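Local coordinates for MrsD protein (Bacillus sp., PDB 1P3Y) that catalyses the FAD-dependent oxidative decarboxylation of the C-terminal cysteine of the mersacidin precursor peptide to an aminoenethiol residue, at residues 117-122 and 145-150. Numbering follows the deposited sequence.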
loop_
_atom_site.group_PDB
_atom_site.type_symbol
_atom_site.label_atom_id
_atom_site.label_comp_id
_atom_site.label_asym_id
_atom_site.label_seq_id
_atom_site.Cartn_x
_atom_site.Cartn_y
_atom_site.Cartn_z
ATOM N N ASN A 117 -15.348 -29.867 -28.123
ATOM C CA ASN A 117 -13.899 -30.015 -28.072
ATOM C C ASN A 117 -13.286 -28.660 -28.357
ATOM O O ASN A 117 -13.953 -27.788 -28.901
ATOM C CB ASN A 117 -13.429 -31.018 -29.124
ATOM C CG ASN A 117 -13.717 -32.454 -28.730
ATOM O OD1 ASN A 117 -13.866 -33.315 -29.602
ATOM N ND2 ASN A 117 -13.781 -32.730 -27.414
ATOM N N THR A 118 -12.013 -28.493 -28.007
ATOM C CA THR A 118 -11.318 -27.221 -28.214
ATOM C C THR A 118 -10.259 -27.321 -29.308
ATOM O O THR A 118 -9.545 -28.324 -29.407
ATOM C CB THR A 118 -10.599 -26.764 -26.897
ATOM O OG1 THR A 118 -11.568 -26.553 -25.868
ATOM C CG2 THR A 118 -9.797 -25.478 -27.118
ATOM N N ILE A 119 -10.141 -26.278 -30.122
ATOM C CA ILE A 119 -9.118 -26.287 -31.156
ATOM C C ILE A 119 -7.938 -25.453 -30.645
ATOM O O ILE A 119 -8.121 -24.302 -30.248
ATOM C CB ILE A 119 -9.640 -25.709 -32.507
ATOM C CG1 ILE A 119 -8.454 -25.367 -33.410
ATOM C CG2 ILE A 119 -10.469 -24.476 -32.269
ATOM C CD1 ILE A 119 -8.844 -24.851 -34.764
ATOM N N PHE A 120 -6.741 -26.049 -30.659
ATOM C CA PHE A 120 -5.515 -25.400 -30.199
ATOM C C PHE A 120 -4.588 -24.952 -31.316
ATOM O O PHE A 120 -4.419 -25.655 -32.306
ATOM C CB PHE A 120 -4.696 -26.352 -29.327
ATOM C CG PHE A 120 -5.376 -26.765 -28.074
ATOM C CD1 PHE A 120 -6.391 -27.720 -28.100
ATOM C CD2 PHE A 120 -4.993 -26.202 -26.847
ATOM C CE1 PHE A 120 -7.021 -28.120 -26.918
ATOM C CE2 PHE A 120 -5.604 -26.583 -25.659
ATOM C CZ PHE A 120 -6.624 -27.547 -25.688
ATOM N N PHE A 121 -3.964 -23.794 -31.134
ATOM C CA PHE A 121 -2.998 -23.286 -32.101
ATOM C C PHE A 121 -1.671 -23.092 -31.371
ATOM O O PHE A 121 -1.301 -21.977 -31.033
ATOM C CB PHE A 121 -3.441 -21.946 -32.691
ATOM C CG PHE A 121 -4.548 -22.057 -33.697
ATOM C CD1 PHE A 121 -5.871 -22.228 -33.286
ATOM C CD2 PHE A 121 -4.268 -21.948 -35.062
ATOM C CE1 PHE A 121 -6.907 -22.282 -34.220
ATOM C CE2 PHE A 121 -5.291 -21.999 -36.007
ATOM C CZ PHE A 121 -6.620 -22.163 -35.588
ATOM N N PRO A 122 -0.936 -24.186 -31.120
ATOM C CA PRO A 122 0.349 -24.110 -30.423
ATOM C C PRO A 122 1.348 -23.147 -31.041
ATOM O O PRO A 122 1.347 -22.909 -32.249
ATOM C CB PRO A 122 0.853 -25.552 -30.459
ATOM C CG PRO A 122 -0.397 -26.340 -30.428
ATOM C CD PRO A 122 -1.295 -25.590 -31.389
ATOM N N GLY A 145 -9.911 -36.005 -28.514
ATOM C CA GLY A 145 -10.920 -35.352 -29.331
ATOM C C GLY A 145 -10.636 -33.908 -29.696
ATOM O O GLY A 145 -11.333 -33.325 -30.521
ATOM N N HIS A 146 -9.617 -33.312 -29.099
ATOM C CA HIS A 146 -9.321 -31.920 -29.406
ATOM C C HIS A 146 -8.533 -31.823 -30.701
ATOM O O HIS A 146 -7.869 -32.779 -31.098
ATOM C CB HIS A 146 -8.529 -31.274 -28.249
ATOM C CG HIS A 146 -9.286 -31.239 -26.956
ATOM N ND1 HIS A 146 -8.880 -31.936 -25.834
ATOM C CD2 HIS A 146 -10.464 -30.650 -26.630
ATOM C CE1 HIS A 146 -9.778 -31.784 -24.875
ATOM N NE2 HIS A 146 -10.749 -31.009 -25.334
ATOM N N ILE A 147 -8.614 -30.664 -31.346
ATOM C CA ILE A 147 -7.904 -30.398 -32.591
ATOM C C ILE A 147 -6.672 -29.557 -32.273
ATOM O O ILE A 147 -6.740 -28.636 -31.442
ATOM C CB ILE A 147 -8.794 -29.604 -33.568
ATOM C CG1 ILE A 147 -10.008 -30.448 -33.939
ATOM C CG2 ILE A 147 -7.984 -29.164 -34.809
ATOM C CD1 ILE A 147 -11.032 -29.671 -34.714
ATOM N N VAL A 148 -5.560 -29.858 -32.946
ATOM C CA VAL A 148 -4.313 -29.129 -32.724
ATOM C C VAL A 148 -3.653 -28.641 -34.023
ATOM O O VAL A 148 -2.885 -29.359 -34.661
ATOM C CB VAL A 148 -3.324 -30.004 -31.930
ATOM C CG1 VAL A 148 -2.042 -29.258 -31.686
ATOM C CG2 VAL A 148 -3.949 -30.416 -30.628
ATOM N N ILE A 149 -3.967 -27.414 -34.415
ATOM C CA ILE A 149 -3.398 -26.839 -35.625
ATOM C C ILE A 149 -1.903 -26.653 -35.404
ATOM O O ILE A 149 -1.475 -25.897 -34.535
ATOM C CB ILE A 149 -4.050 -25.487 -35.948
ATOM C CG1 ILE A 149 -5.573 -25.661 -36.078
ATOM C CG2 ILE A 149 -3.426 -24.884 -37.182
ATOM C CD1 ILE A 149 -6.021 -26.896 -36.851
ATOM N N GLU A 150 -1.104 -27.363 -36.185
ATOM C CA GLU A 150 0.339 -27.281 -36.047
ATOM C C GLU A 150 0.860 -25.926 -36.495
ATOM O O GLU A 150 0.239 -25.233 -37.292
ATOM C CB GLU A 150 1.002 -28.400 -36.873
ATOM C CG GLU A 150 0.466 -29.810 -36.569
ATOM C CD GLU A 150 1.543 -30.787 -36.098
ATOM O OE1 GLU A 150 1.185 -31.789 -35.410
ATOM O OE2 GLU A 150 2.736 -30.553 -36.427
#
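F120 and H146 both hold their rings beside the backbone N, with chi1 near -60° in each, and this sets the edge of the F120 ring toward the face of the H146 imidazole. The pair is an offset edge-to-face stack, with ring centroids 5.7 Å apart and planes at 78°. It lies beside the last parallel strand pair of the Rossmann-like flavoprotein fold. Strand 119-122 runs inside the sheet beside strand 84-90. Strand 147-148 is an edge strand of the sheet within this chain. Helix 132-144 lies in the connection between the two, as in a beta-alpha-beta crossover, and ends at G145 in a Schellman motif.

Three backbone hydrogen bonds join the two segments. I147 N donates to T118 O, F120 N donates to I147 O at 2.7 Å, and I149 N donates to F120 O. The second is nearly straight, with 173° at the hydrogen. The third is more bent.

F120 and V148 point to one face of the sheet. P122 CG meets V148 CG1 at 3.6 Å, the two side chains crossing at about a right angle. I94, L95 and T98 of helix 92-99 also touch F120. The P122 side chain is about 8 Å from a bound FAD.

I119 and I147 are paired on the other face. I149 adds to this group. From helix 173-183, A179 touches I149, I180 touches I119 and F121, and A176 touches F121. I119 CG1 is anti to the backbone N, and its CD1 reaches I149 CG1. I149 and F121 lie side by side. I149 CG1 sits over the face of the F121 ring in a CH-pi contact, 3.8 Å from the centroid.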